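Hydrolase (Rhizobium meliloti, PDB 5HOE) acts as an octameric carbohydrate acetylesterase of the SGNH (GDSL-like) hydrolase superfamily, probably cleaving acetyl ester bonds. Local coordinates at residues F22-T27 and G106-K111; Y42-R47 and Y60-E65; M90-H95 and L133-G138; D198-D203 and I208-E213. All coordinates share one frame; numbering follows the deposited sequence. Where two conformers were deposited one is given.

Contact 1 of 4, residues F22-T27 and G106-K111. With PO4 (phosphate ion), chain E.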
loop_
_atom_site.group_PDB
_atom_site.type_symbol
_atom_site.label_atom_id
_atom_site.label_comp_id
_atom_site.label_asym_id
_atom_site.label_seq_id
_atom_site.Cartn_x
_atom_site.Cartn_y
_atom_site.Cartn_z
ATOM N N PHE A 22 -8.031 28.171 7.733
ATOM C CA PHE A 22 -8.175 26.789 7.270
ATOM C C PHE A 22 -9.499 26.198 7.763
ATOM O O PHE A 22 -9.710 26.073 8.973
ATOM C CB PHE A 22 -6.989 25.965 7.777
ATOM C CG PHE A 22 -6.822 24.621 7.089
ATOM C CD1 PHE A 22 -6.515 24.548 5.731
ATOM C CD2 PHE A 22 -6.919 23.432 7.798
ATOM C CE1 PHE A 22 -6.349 23.323 5.107
ATOM C CE2 PHE A 22 -6.749 22.215 7.165
ATOM C CZ PHE A 22 -6.447 22.172 5.825
ATOM N N GLY A 23 -10.388 25.837 6.832
ATOM C CA GLY A 23 -11.708 25.402 7.233
ATOM C C GLY A 23 -12.458 24.579 6.203
ATOM O O GLY A 23 -11.895 24.105 5.199
ATOM N N ASP A 24 -13.759 24.427 6.461
ATOM C CA ASP A 24 -14.698 23.654 5.652
ATOM C C ASP A 24 -15.680 24.614 4.958
ATOM O O ASP A 24 -15.295 25.749 4.646
ATOM C CB ASP A 24 -15.345 22.569 6.516
ATOM C CG ASP A 24 -16.081 23.125 7.721
ATOM O OD1 ASP A 24 -16.561 24.283 7.697
ATOM O OD2 ASP A 24 -16.186 22.371 8.704
ATOM N N SER A 25 -16.923 24.158 4.689
ATOM C CA SER A 25 -17.899 25.019 4.021
ATOM C C SER A 25 -18.192 26.293 4.809
ATOM O O SER A 25 -18.603 27.305 4.215
ATOM C CB SER A 25 -19.208 24.269 3.784
ATOM O OG SER A 25 -19.750 23.809 5.016
ATOM N N LEU A 26 -18.060 26.253 6.139
ATOM C CA LEU A 26 -18.316 27.472 6.904
ATOM C C LEU A 26 -17.301 28.552 6.565
ATOM O O LEU A 26 -17.605 29.748 6.681
ATOM C CB LEU A 26 -18.263 27.207 8.405
ATOM C CG LEU A 26 -19.135 26.089 8.953
ATOM C CD1 LEU A 26 -18.868 25.886 10.448
ATOM C CD2 LEU A 26 -20.595 26.375 8.656
ATOM N N THR A 27 -16.099 28.148 6.138
ATOM C CA THR A 27 -15.039 29.069 5.745
ATOM C C THR A 27 -15.076 29.358 4.246
ATOM O O THR A 27 -14.930 30.516 3.834
ATOM C CB THR A 27 -13.690 28.498 6.194
ATOM O OG1 THR A 27 -13.679 28.407 7.635
ATOM C CG2 THR A 27 -12.550 29.386 5.765
ATOM N N GLY A 106 -14.204 20.267 12.176
ATOM C CA GLY A 106 -14.703 19.260 13.085
ATOM C C GLY A 106 -16.146 18.883 12.814
ATOM O O GLY A 106 -16.576 17.753 13.096
ATOM N N THR A 107 -16.909 19.824 12.259
ATOM C CA THR A 107 -18.309 19.537 11.972
ATOM C C THR A 107 -18.450 18.311 11.074
ATOM O O THR A 107 -19.305 17.449 11.313
ATOM C CB THR A 107 -18.977 20.742 11.326
ATOM O OG1 THR A 107 -18.868 21.876 12.192
ATOM C CG2 THR A 107 -20.451 20.442 11.036
ATOM N N ASN A 108 -17.594 18.188 10.054
ATOM C CA ASN A 108 -17.783 17.076 9.125
ATOM C C ASN A 108 -17.347 15.751 9.718
ATOM O O ASN A 108 -17.869 14.705 9.313
ATOM C CB ASN A 108 -17.125 17.378 7.787
ATOM C CG ASN A 108 -17.826 18.492 7.084
ATOM O OD1 ASN A 108 -19.067 18.489 7.010
ATOM N ND2 ASN A 108 -17.077 19.464 6.591
ATOM N N ASP A 109 -16.455 15.771 10.705
ATOM C CA ASP A 109 -16.103 14.537 11.383
ATOM C C ASP A 109 -17.286 13.917 12.136
ATOM O O ASP A 109 -17.215 12.728 12.500
ATOM C CB ASP A 109 -15.024 14.808 12.424
ATOM C CG ASP A 109 -13.710 15.342 11.853
ATOM O OD1 ASP A 109 -13.693 16.284 11.013
ATOM O OD2 ASP A 109 -12.671 14.860 12.348
ATOM N N THR A 110 -18.342 14.691 12.415
ATOM C CA THR A 110 -19.517 14.187 13.121
ATOM C C THR A 110 -20.497 13.451 12.214
ATOM O O THR A 110 -21.514 12.957 12.718
ATOM C CB THR A 110 -20.278 15.313 13.847
ATOM O OG1 THR A 110 -21.050 16.100 12.916
ATOM C CG2 THR A 110 -19.328 16.213 14.681
ATOM N N LYS A 111 -20.229 13.351 10.912
ATOM C CA LYS A 111 -21.141 12.650 10.018
ATOM C C LYS A 111 -21.289 11.185 10.417
ATOM O O LYS A 111 -20.371 10.558 10.962
ATOM C CB LYS A 111 -20.651 12.765 8.577
ATOM C CG LYS A 111 -20.802 14.177 7.966
ATOM C CD LYS A 111 -20.275 14.214 6.543
ATOM C CE LYS A 111 -20.426 15.586 5.900
ATOM N NZ LYS A 111 -19.896 15.590 4.517
HETATM P P PO4 E . -19.962 21.103 4.960
HETATM O O1 PO4 E . -18.500 21.428 5.077
HETATM O O2 PO4 E . -20.615 21.254 6.308
HETATM O O3 PO4 E . -20.743 21.829 3.893
HETATM O O4 PO4 E . -20.156 19.714 4.443
HETATM O O HOH W 1 -15.152 19.908 9.424
HETATM O O HOH W 2 -16.271 22.643 11.405
#

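Contact 2 of 4, residues Y42-R47 and Y60-E65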
loop_
_atom_site.group_PDB
_atom_site.type_symbol
_atom_site.label_atom_id
_atom_site.label_comp_id
_atom_site.label_asym_id
_atom_site.label_seq_id
_atom_site.Cartn_x
_atom_site.Cartn_y
_atom_site.Cartn_z
ATOM N N TYR A 42 -20.857 32.601 -0.921
ATOM C CA TYR A 42 -21.001 33.986 -0.491
ATOM C C TYR A 42 -19.877 34.826 -1.099
ATOM O O TYR A 42 -18.741 34.358 -1.205
ATOM C CB TYR A 42 -20.892 34.099 1.036
ATOM C CG TYR A 42 -22.130 33.712 1.808
ATOM C CD1 TYR A 42 -23.261 34.516 1.776
ATOM C CD2 TYR A 42 -22.169 32.561 2.597
ATOM C CE1 TYR A 42 -24.395 34.173 2.490
ATOM C CE2 TYR A 42 -23.294 32.228 3.322
ATOM C CZ TYR A 42 -24.400 33.021 3.261
ATOM O OH TYR A 42 -25.532 32.659 3.967
ATOM N N PRO A 43 -20.141 36.075 -1.474
ATOM C CA PRO A 43 -19.035 36.969 -1.828
ATOM C C PRO A 43 -18.145 37.225 -0.618
ATOM O O PRO A 43 -18.553 37.059 0.531
ATOM C CB PRO A 43 -19.740 38.248 -2.287
ATOM C CG PRO A 43 -21.041 38.225 -1.598
ATOM C CD PRO A 43 -21.434 36.780 -1.454
ATOM N N TYR A 44 -16.906 37.636 -0.907
ATOM C CA TYR A 44 -15.879 37.755 0.123
ATOM C C TYR A 44 -16.350 38.568 1.321
ATOM O O TYR A 44 -16.113 38.179 2.471
ATOM C CB TYR A 44 -14.641 38.384 -0.504
ATOM C CG TYR A 44 -13.450 38.537 0.403
ATOM C CD1 TYR A 44 -12.869 37.436 1.027
ATOM C CD2 TYR A 44 -12.900 39.782 0.638
ATOM C CE1 TYR A 44 -11.771 37.572 1.843
ATOM C CE2 TYR A 44 -11.778 39.932 1.450
ATOM C CZ TYR A 44 -11.224 38.821 2.051
ATOM O OH TYR A 44 -10.119 38.942 2.860
ATOM N N GLU A 45 -17.032 39.691 1.079
ATOM C CA GLU A 45 -17.422 40.557 2.187
ATOM C C GLU A 45 -18.563 39.997 3.016
ATOM O O GLU A 45 -18.891 40.582 4.046
ATOM C CB GLU A 45 -17.750 41.969 1.697
ATOM C CG GLU A 45 -16.554 42.721 1.109
ATOM C CD GLU A 45 -15.351 42.829 2.058
ATOM O OE1 GLU A 45 -15.486 42.610 3.284
ATOM O OE2 GLU A 45 -14.245 43.136 1.566
ATOM N N GLN A 46 -19.139 38.865 2.624
ATOM C CA GLN A 46 -20.163 38.183 3.400
ATOM C C GLN A 46 -19.654 36.870 3.976
ATOM O O GLN A 46 -20.446 36.086 4.518
ATOM C CB GLN A 46 -21.401 37.953 2.539
ATOM C CG GLN A 46 -22.186 39.233 2.274
ATOM C CD GLN A 46 -23.506 38.961 1.611
ATOM O OE1 GLN A 46 -23.660 37.965 0.910
ATOM N NE2 GLN A 46 -24.478 39.837 1.839
ATOM N N ARG A 47 -18.361 36.600 3.829
ATOM C CA ARG A 47 -17.699 35.469 4.458
ATOM C C ARG A 47 -17.092 35.929 5.777
ATOM O O ARG A 47 -16.783 37.111 5.956
ATOM C CB ARG A 47 -16.595 34.924 3.549
ATOM C CG ARG A 47 -17.049 34.662 2.116
ATOM C CD ARG A 47 -16.291 33.561 1.411
ATOM N NE ARG A 47 -15.060 33.975 0.742
ATOM C CZ ARG A 47 -14.943 34.270 -0.552
ATOM N NH1 ARG A 47 -15.994 34.271 -1.374
ATOM N NH2 ARG A 47 -13.755 34.610 -1.027
ATOM N N TYR A 60 -3.043 43.532 7.704
ATOM C CA TYR A 60 -3.209 42.084 7.734
ATOM C C TYR A 60 -3.495 41.571 6.335
ATOM O O TYR A 60 -4.245 42.192 5.579
ATOM C CB TYR A 60 -4.355 41.687 8.660
ATOM C CG TYR A 60 -4.028 41.855 10.127
ATOM C CD1 TYR A 60 -4.128 43.099 10.738
ATOM C CD2 TYR A 60 -3.632 40.775 10.902
ATOM C CE1 TYR A 60 -3.837 43.264 12.071
ATOM C CE2 TYR A 60 -3.337 40.925 12.238
ATOM C CZ TYR A 60 -3.442 42.175 12.821
ATOM O OH TYR A 60 -3.150 42.355 14.156
ATOM N N HIS A 61 -2.886 40.435 6.004
ATOM C CA HIS A 61 -3.112 39.734 4.752
ATOM C C HIS A 61 -3.769 38.396 5.076
ATOM O O HIS A 61 -3.170 37.550 5.748
ATOM C CB HIS A 61 -1.788 39.542 4.014
ATOM C CG HIS A 61 -1.871 38.616 2.844
ATOM N ND1 HIS A 61 -1.058 37.510 2.715
ATOM C CD2 HIS A 61 -2.675 38.622 1.754
ATOM C CE1 HIS A 61 -1.349 36.881 1.590
ATOM N NE2 HIS A 61 -2.329 37.531 0.990
ATOM N N ILE A 62 -4.997 38.221 4.613
ATOM C CA ILE A 62 -5.803 37.042 4.911
ATOM C C ILE A 62 -5.702 36.081 3.739
ATOM O O ILE A 62 -5.906 36.474 2.583
ATOM C CB ILE A 62 -7.267 37.422 5.202
ATOM C CG1 ILE A 62 -7.453 37.754 6.683
ATOM C CG2 ILE A 62 -8.236 36.275 4.875
ATOM C CD1 ILE A 62 -6.707 38.936 7.141
ATOM N N ILE A 63 -5.422 34.815 4.041
ATOM C CA ILE A 63 -5.336 33.743 3.057
ATOM C C ILE A 63 -6.462 32.761 3.357
ATOM O O ILE A 63 -6.589 32.279 4.490
ATOM C CB ILE A 63 -3.975 33.036 3.151
ATOM C CG1 ILE A 63 -2.833 34.027 2.908
ATOM C CG2 ILE A 63 -3.890 31.875 2.168
ATOM C CD1 ILE A 63 -1.584 33.661 3.606
ATOM N N GLU A 64 -7.310 32.515 2.371
ATOM C CA GLU A 64 -8.448 31.621 2.533
ATOM C C GLU A 64 -8.096 30.227 2.027
ATOM O O GLU A 64 -7.670 30.062 0.872
ATOM C CB GLU A 64 -9.641 32.159 1.751
ATOM C CG GLU A 64 -10.072 33.548 2.174
ATOM C CD GLU A 64 -11.285 34.000 1.406
ATOM O OE1 GLU A 64 -11.139 34.479 0.267
ATOM O OE2 GLU A 64 -12.389 33.841 1.932
ATOM N N GLU A 65 -8.283 29.226 2.895
ATOM C CA GLU A 65 -8.213 27.805 2.523
ATOM C C GLU A 65 -9.416 27.064 3.119
ATOM O O GLU A 65 -9.278 26.260 4.052
ATOM C CB GLU A 65 -6.883 27.178 2.964
ATOM C CG GLU A 65 -5.649 27.725 2.241
ATOM C CD GLU A 65 -5.523 27.346 0.784
ATOM O OE1 GLU A 65 -6.357 26.597 0.253
ATOM O OE2 GLU A 65 -4.529 27.807 0.163
HETATM O O HOH W 3 -8.800 36.653 1.804
#

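Contact 3 of 4, residues M90-H95 and L133-G138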
loop_
_atom_site.group_PDB
_atom_site.type_symbol
_atom_site.label_atom_id
_atom_site.label_comp_id
_atom_site.label_asym_id
_atom_site.label_seq_id
_atom_site.Cartn_x
_atom_site.Cartn_y
_atom_site.Cartn_z
ATOM N N MET A 90 1.283 21.042 3.088
ATOM C CA MET A 90 1.529 21.700 1.802
ATOM C C MET A 90 1.051 23.159 1.805
ATOM O O MET A 90 1.727 24.057 1.274
ATOM C CB MET A 90 0.813 20.907 0.686
ATOM C CG MET A 90 1.428 19.549 0.350
ATOM S SD MET A 90 0.611 18.664 -1.016
ATOM C CE MET A 90 -0.423 17.459 -0.186
ATOM N N ALA A 91 -0.112 23.426 2.394
ATOM C CA ALA A 91 -0.620 24.792 2.394
ATOM C C ALA A 91 0.244 25.699 3.254
ATOM O O ALA A 91 0.507 26.852 2.885
ATOM C CB ALA A 91 -2.060 24.811 2.898
ATOM N N LEU A 92 0.692 25.201 4.406
ATOM C CA LEU A 92 1.559 26.008 5.257
ATOM C C LEU A 92 2.815 26.423 4.513
ATOM O O LEU A 92 3.201 27.600 4.521
ATOM C CB LEU A 92 1.916 25.231 6.524
ATOM C CG LEU A 92 0.739 24.962 7.489
ATOM C CD1 LEU A 92 1.070 23.905 8.544
ATOM C CD2 LEU A 92 0.250 26.248 8.155
ATOM N N ALA A 93 3.464 25.463 3.848
ATOM C CA ALA A 93 4.730 25.736 3.179
ATOM C C ALA A 93 4.526 26.678 2.008
ATOM O O ALA A 93 5.422 27.466 1.681
ATOM C CB ALA A 93 5.381 24.421 2.738
ATOM N N SER A 94 3.351 26.625 1.389
ATOM C CA SER A 94 3.019 27.503 0.280
ATOM C C SER A 94 2.775 28.938 0.724
ATOM O O SER A 94 2.858 29.853 -0.104
ATOM C CB SER A 94 1.757 27.014 -0.422
ATOM O OG SER A 94 1.882 25.717 -0.944
ATOM N N HIS A 95 2.415 29.158 1.985
ATOM C CA HIS A 95 1.981 30.479 2.427
ATOM C C HIS A 95 2.886 31.136 3.452
ATOM O O HIS A 95 2.594 32.260 3.855
ATOM C CB HIS A 95 0.527 30.422 2.908
ATOM C CG HIS A 95 -0.418 30.063 1.812
ATOM N ND1 HIS A 95 -0.519 30.798 0.650
ATOM C CD2 HIS A 95 -1.254 29.011 1.666
ATOM C CE1 HIS A 95 -1.393 30.220 -0.156
ATOM N NE2 HIS A 95 -1.851 29.133 0.439
ATOM N N LEU A 133 2.573 23.818 14.432
ATOM C CA LEU A 133 3.648 24.081 15.379
ATOM C C LEU A 133 4.989 23.526 14.918
ATOM O O LEU A 133 6.035 24.021 15.369
ATOM C CB LEU A 133 3.289 23.501 16.739
ATOM C CG LEU A 133 2.062 24.142 17.393
ATOM C CD1 LEU A 133 1.759 23.464 18.715
ATOM C CD2 LEU A 133 2.263 25.641 17.599
ATOM N N THR A 134 4.992 22.527 14.037
ATOM C CA THR A 134 6.235 21.926 13.577
ATOM C C THR A 134 6.640 22.393 12.185
ATOM O O THR A 134 7.589 21.836 11.621
ATOM C CB THR A 134 6.160 20.395 13.611
ATOM O OG1 THR A 134 5.162 19.929 12.692
ATOM C CG2 THR A 134 5.831 19.897 15.016
ATOM N N CYS A 135 5.965 23.407 11.623
ATOM C CA CYS A 135 6.155 23.764 10.220
ATOM C C CYS A 135 7.275 24.771 9.976
ATOM O O CYS A 135 7.487 25.161 8.820
ATOM C CB CYS A 135 4.845 24.288 9.606
ATOM S SG CYS A 135 4.454 26.036 9.918
ATOM N N ALA A 136 8.003 25.175 11.012
ATOM C CA ALA A 136 9.035 26.194 10.861
ATOM C C ALA A 136 9.982 25.818 9.738
ATOM O O ALA A 136 10.377 24.657 9.597
ATOM C CB ALA A 136 9.829 26.345 12.166
ATOM N N GLY A 137 10.343 26.816 8.934
ATOM C CA GLY A 137 11.259 26.606 7.831
ATOM C C GLY A 137 10.553 26.455 6.502
ATOM O O GLY A 137 11.040 26.948 5.483
ATOM N N GLY A 138 9.406 25.786 6.493
ATOM C CA GLY A 138 8.784 25.442 5.221
ATOM C C GLY A 138 9.771 24.703 4.345
ATOM O O GLY A 138 10.455 23.776 4.794
#

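Contact 4 of 4, residues D198-D203 and I208-E213. With PO4 (phosphate ion), chain E.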
loop_
_atom_site.group_PDB
_atom_site.type_symbol
_atom_site.label_atom_id
_atom_site.label_comp_id
_atom_site.label_asym_id
_atom_site.label_seq_id
_atom_site.Cartn_x
_atom_site.Cartn_y
_atom_site.Cartn_z
ATOM N N ASP A 198 -20.091 30.685 21.408
ATOM C CA ASP A 198 -20.273 31.733 22.400
ATOM C C ASP A 198 -20.740 33.031 21.770
ATOM O O ASP A 198 -21.221 33.919 22.484
ATOM C CB ASP A 198 -18.966 31.973 23.158
ATOM C CG ASP A 198 -18.610 30.825 24.102
ATOM O OD1 ASP A 198 -19.447 29.918 24.327
ATOM O OD2 ASP A 198 -17.486 30.845 24.636
ATOM N N CYS A 199 -20.664 33.125 20.452
ATOM C CA CYS A 199 -20.931 34.343 19.717
ATOM C C CYS A 199 -22.017 34.184 18.663
ATOM O O CYS A 199 -22.779 35.123 18.431
ATOM C CB CYS A 199 -19.633 34.800 19.040
ATOM S SG CYS A 199 -19.839 36.132 17.903
ATOM N N ILE A 200 -22.123 33.013 18.040
ATOM C CA ILE A 200 -23.075 32.767 16.964
ATOM C C ILE A 200 -23.736 31.410 17.171
ATOM O O ILE A 200 -23.313 30.603 17.997
ATOM C CB ILE A 200 -22.402 32.846 15.566
ATOM C CG1 ILE A 200 -21.349 31.732 15.408
ATOM C CG2 ILE A 200 -21.812 34.259 15.326
ATOM C CD1 ILE A 200 -21.131 31.298 13.980
ATOM N N SER A 201 -24.785 31.167 16.383
ATOM C CA SER A 201 -25.419 29.862 16.285
ATOM C C SER A 201 -25.500 29.467 14.816
ATOM O O SER A 201 -25.379 30.306 13.919
ATOM C CB SER A 201 -26.817 29.858 16.927
ATOM O OG SER A 201 -27.735 30.652 16.211
ATOM N N THR A 202 -25.701 28.173 14.572
ATOM C CA THR A 202 -25.945 27.709 13.211
ATOM C C THR A 202 -27.366 28.109 12.817
ATOM O O THR A 202 -28.330 27.504 13.294
ATOM C CB THR A 202 -25.776 26.193 13.152
ATOM O OG1 THR A 202 -24.446 25.850 13.554
ATOM C CG2 THR A 202 -26.023 25.665 11.741
ATOM N N ASP A 203 -27.510 29.118 11.951
ATOM C CA ASP A 203 -28.804 29.716 11.664
ATOM C C ASP A 203 -29.303 29.490 10.246
ATOM O O ASP A 203 -30.388 29.995 9.901
ATOM C CB ASP A 203 -28.785 31.225 12.005
ATOM C CG ASP A 203 -27.827 32.034 11.156
ATOM O OD1 ASP A 203 -26.948 31.470 10.490
ATOM O OD2 ASP A 203 -27.961 33.283 11.189
ATOM N N ILE A 208 -26.995 23.475 9.013
ATOM C CA ILE A 208 -25.554 23.209 8.928
ATOM C C ILE A 208 -24.776 24.504 8.665
ATOM O O ILE A 208 -23.764 24.781 9.310
ATOM C CB ILE A 208 -25.257 22.170 7.824
ATOM C CG1 ILE A 208 -25.912 20.828 8.144
ATOM C CG2 ILE A 208 -23.751 21.976 7.658
ATOM C CD1 ILE A 208 -26.188 19.979 6.933
ATOM N N HIS A 209 -25.239 25.310 7.716
ATOM C CA HIS A 209 -24.496 26.474 7.276
ATOM C C HIS A 209 -25.074 27.754 7.881
ATOM O O HIS A 209 -26.026 27.724 8.671
ATOM C CB HIS A 209 -24.419 26.473 5.748
ATOM C CG HIS A 209 -23.876 25.195 5.183
ATOM N ND1 HIS A 209 -24.677 24.236 4.599
ATOM C CD2 HIS A 209 -22.616 24.706 5.141
ATOM C CE1 HIS A 209 -23.924 23.219 4.205
ATOM N NE2 HIS A 209 -22.676 23.468 4.546
ATOM N N LEU A 210 -24.446 28.888 7.545
ATOM C CA LEU A 210 -24.681 30.154 8.235
ATOM C C LEU A 210 -25.160 31.240 7.278
ATOM O O LEU A 210 -24.876 31.217 6.079
ATOM C CB LEU A 210 -23.399 30.625 8.938
ATOM C CG LEU A 210 -22.568 29.638 9.754
ATOM C CD1 LEU A 210 -21.266 30.297 10.164
ATOM C CD2 LEU A 210 -23.366 29.199 10.941
ATOM N N SER A 211 -25.912 32.191 7.826
ATOM C CA SER A 211 -26.329 33.378 7.100
ATOM C C SER A 211 -25.177 34.362 6.964
ATOM O O SER A 211 -24.181 34.291 7.685
ATOM C CB SER A 211 -27.481 34.050 7.846
ATOM O OG SER A 211 -27.039 34.673 9.034
ATOM N N ALA A 212 -25.337 35.313 6.041
ATOM C CA ALA A 212 -24.326 36.353 5.870
ATOM C C ALA A 212 -24.126 37.153 7.155
ATOM O O ALA A 212 -22.979 37.441 7.551
ATOM C CB ALA A 212 -24.697 37.278 4.706
ATOM N N GLU A 213 -25.224 37.552 7.817
ATOM C CA GLU A 213 -25.052 38.392 9.003
ATOM C C GLU A 213 -24.303 37.647 10.103
ATOM O O GLU A 213 -23.514 38.250 10.850
ATOM C CB GLU A 213 -26.390 38.963 9.503
ATOM C CG GLU A 213 -27.466 37.961 9.908
ATOM C CD GLU A 213 -27.343 37.453 11.342
ATOM O OE1 GLU A 213 -28.019 36.453 11.666
ATOM O OE2 GLU A 213 -26.612 38.048 12.161
HETATM P P PO4 E . -19.962 21.103 4.960
HETATM O O1 PO4 E . -18.500 21.428 5.077
HETATM O O2 PO4 E . -20.615 21.254 6.308
HETATM O O3 PO4 E . -20.743 21.829 3.893
HETATM O O4 PO4 E . -20.156 19.714 4.443
HETATM O O HOH W 4 -22.764 23.999 11.862
#

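Contact 1 of 4, residues F22-T27 and G106-K111
Asp24 and Asn108 meet with Asp24 CB 3.6 Å from Asn108 ND2, carboxylate and amide planes turned 64° apart. No hydrogen bond joins the two segments directly; two waters and a phosphate, probably from the crystallisation liquor, make the connection. Phosphate O1 accepts from Asn108 ND2 at 2.9 Å, in an almost straight bond of 168°, and from Ser25 N at 3.2 Å. Asn108 ND2 also donates to Arg70 O, a second bond that holds the amide against rotation. Asp24 OD2 accepts a hydrogen bond from each water, 2.8 Å to water 1 and 2.7 Å to water 2. Water 1 accepts from Gly106 N and Asn108 N, and water 2 from Thr107 N. With chi1 at 58°, the Asp24 carboxylate leans back over its own backbone, so that OD1 caps helix 25-28 by accepting from Leu26 N at 2.9 Å. Replacing Asp24 by alanine is likely to leave both waters and Leu26 N without their acceptor. Gly23 to Leu26 spell the GDSL signature, and Ser25 N, Asn108 ND2 and Ala69 N converging on one anion are consistent with an oxyanion hole, as in other SGNH hydrolases.

Contact 2 of 4, residues Y42-R47 and Y60-E65
A side-on arginine-carboxylate pair, Arg47 with Glu64, ties the turn leading into helix 48-56 to strand 60-66, an outermost strand of the parallel sheet within this chain. Arg47 NE donates to Glu64 OE2 at 2.9 Å and Arg47 NH2 to Glu64 OE1 at 2.9 Å, both at 162°. Each oxygen uses its syn lone pair, and the guanidinium and carboxylate lie only 18° from coplanar. Glu64 OE2 has a further partner in Thr49 OG1, near the start of the helix. Helix 48-56 belongs to the crossover between the neighbouring parallel strands 17-23 and 60-66, a beta-alpha-beta arrangement in which the salt bridge spans from the helix's N-cap residue, Arg47, to the second strand. The third nitrogen of the guanidinium group, NH1, reaches Tyr42 O at 2.8 Å in the carbonyl plane, while Tyr44 CA covers one face 3.6 Å above it. Tyr44 has CG anti to its backbone nitrogen (chi1 -178°), a direction that carries the ring obliquely past the carboxylate, with Tyr44 CD1 3.5 Å from Glu64 OE1. Farther out, Tyr44 OH comes within 3.8 Å of Ile62 CG2, and water 3, weakly bound to that hydroxyl, donates to Ile62 O at 3.0 Å.

Contact 3 of 4, residues M90-H95 and L133-G138
Leu92 and Cys135 point their side chains at each other, so that Leu92 CD1 meets Cys135 CB at 3.9 Å. Leu92 stretches out: CD1 continues the line of the chain, anti to CA (chi2 166°), and is the branch that does the touching. CB is the nearest atom of Cys135, but its SG, set between backbone nitrogen and carbonyl carbon (chi1 82°), lies only slightly farther from the same methyl. Leu98 packs on Leu92 and Pro146 on Cys135. A second meeting, of a methyl with backbone, lies beside this one, where Ala93 CB comes 4.3 Å from Gly138 CA. Gly138 closes a type II beta turn through its N to Cys135 O at 3.1 Å, and Gly137, at phi 99°, has the backbone angles that call for glycine. A side chain on Gly138 would head into the helix, with a CB placed only 3.9 Å from Ala93 CA. Around the corner of helix 84-95, Leu67 of the second subunit packs on Ala93 and Ser94. Ser94 OG bonds to Met90 O within the helix, at 2.8 Å. No hydrogen bond crosses between the two segments, and their contact is apolar, methyl to methylene and methyl to glycine backbone.

Contact 4 of 4, residues D198-D203 and I208-E213
Ile200 opens the contact by setting its CD1 3.9 Å from Leu210 CD1, the two side chains crossing at about a right angle. Ser201 adds its carbonyl oxygen, which rests near the other methyl of that leucine, CD2. Thr202 splits its branches: the methyl CG2 packs 3.4 Å from Ile208 O, while OG1, bonded chiefly to Pro155 O, accepts from water 4 at 3.0 Å. The same water donates to Ile208 O. Asp203 makes the direct bonds. Its chi1 of 64° swings the carboxylate toward the start of helix 212-229, where OD1 accepts from Ser211 N at 2.9 Å (166°) and OD2 from Ser211 OG at 2.7 Å. Both donors come from the syn side, somewhat out of the carboxylate plane. Thr214 OG1 also bonds to OD2, and Ser211 OG caps the helix by accepting from Thr214 N. With alanine in place of Asp203, Ser211 N would probably be left without its acceptor, and the hydroxyls of Ser211 and Thr214 without their shared carboxylate partner. Glu213 OE1 lies 3.2 Å from Asp203 OD2, a like-charge approach that may raise the pKa of one of them, eased at Asp203 by the donors Ser211 OG and Thr214 OG1. Between these grips sits His209, with Ile208 CG2 over one ring face, Trp30 stacked on the ring, and ND1 hydrogen-bonded to Asp206 OD2. Its NE2 donates to phosphate O3 at 2.6 Å, almost straight at 170°. Asp206, His209 and Ser25 fit the catalytic triad pattern of SGNH hydrolases, and the bonds of Asp203 join loop 198-203 to the segment bearing His209.

Overall arrangement
The four contacts show how chemistry follows place in one fold. Contact 1 is buried near the centre of the chain and works through waters and an anion; contact 4, partly buried about 14 Å away between centres, relies on direct carboxylate bonds, and the two converge on the same phosphate. Contact 2, partly buried, fastens the crossover beside the sheet that contact 1 enters, and Tyr42 OH also reaches Leu210 O of contact 4. Contact 3, also partly buried, is apolar and lies farthest from the centre of the chain (about 18 Å, centre to centre), on the other side from contact 4. Contacts 2 and 3 meet through Glu65 and His95, and both border the second subunit.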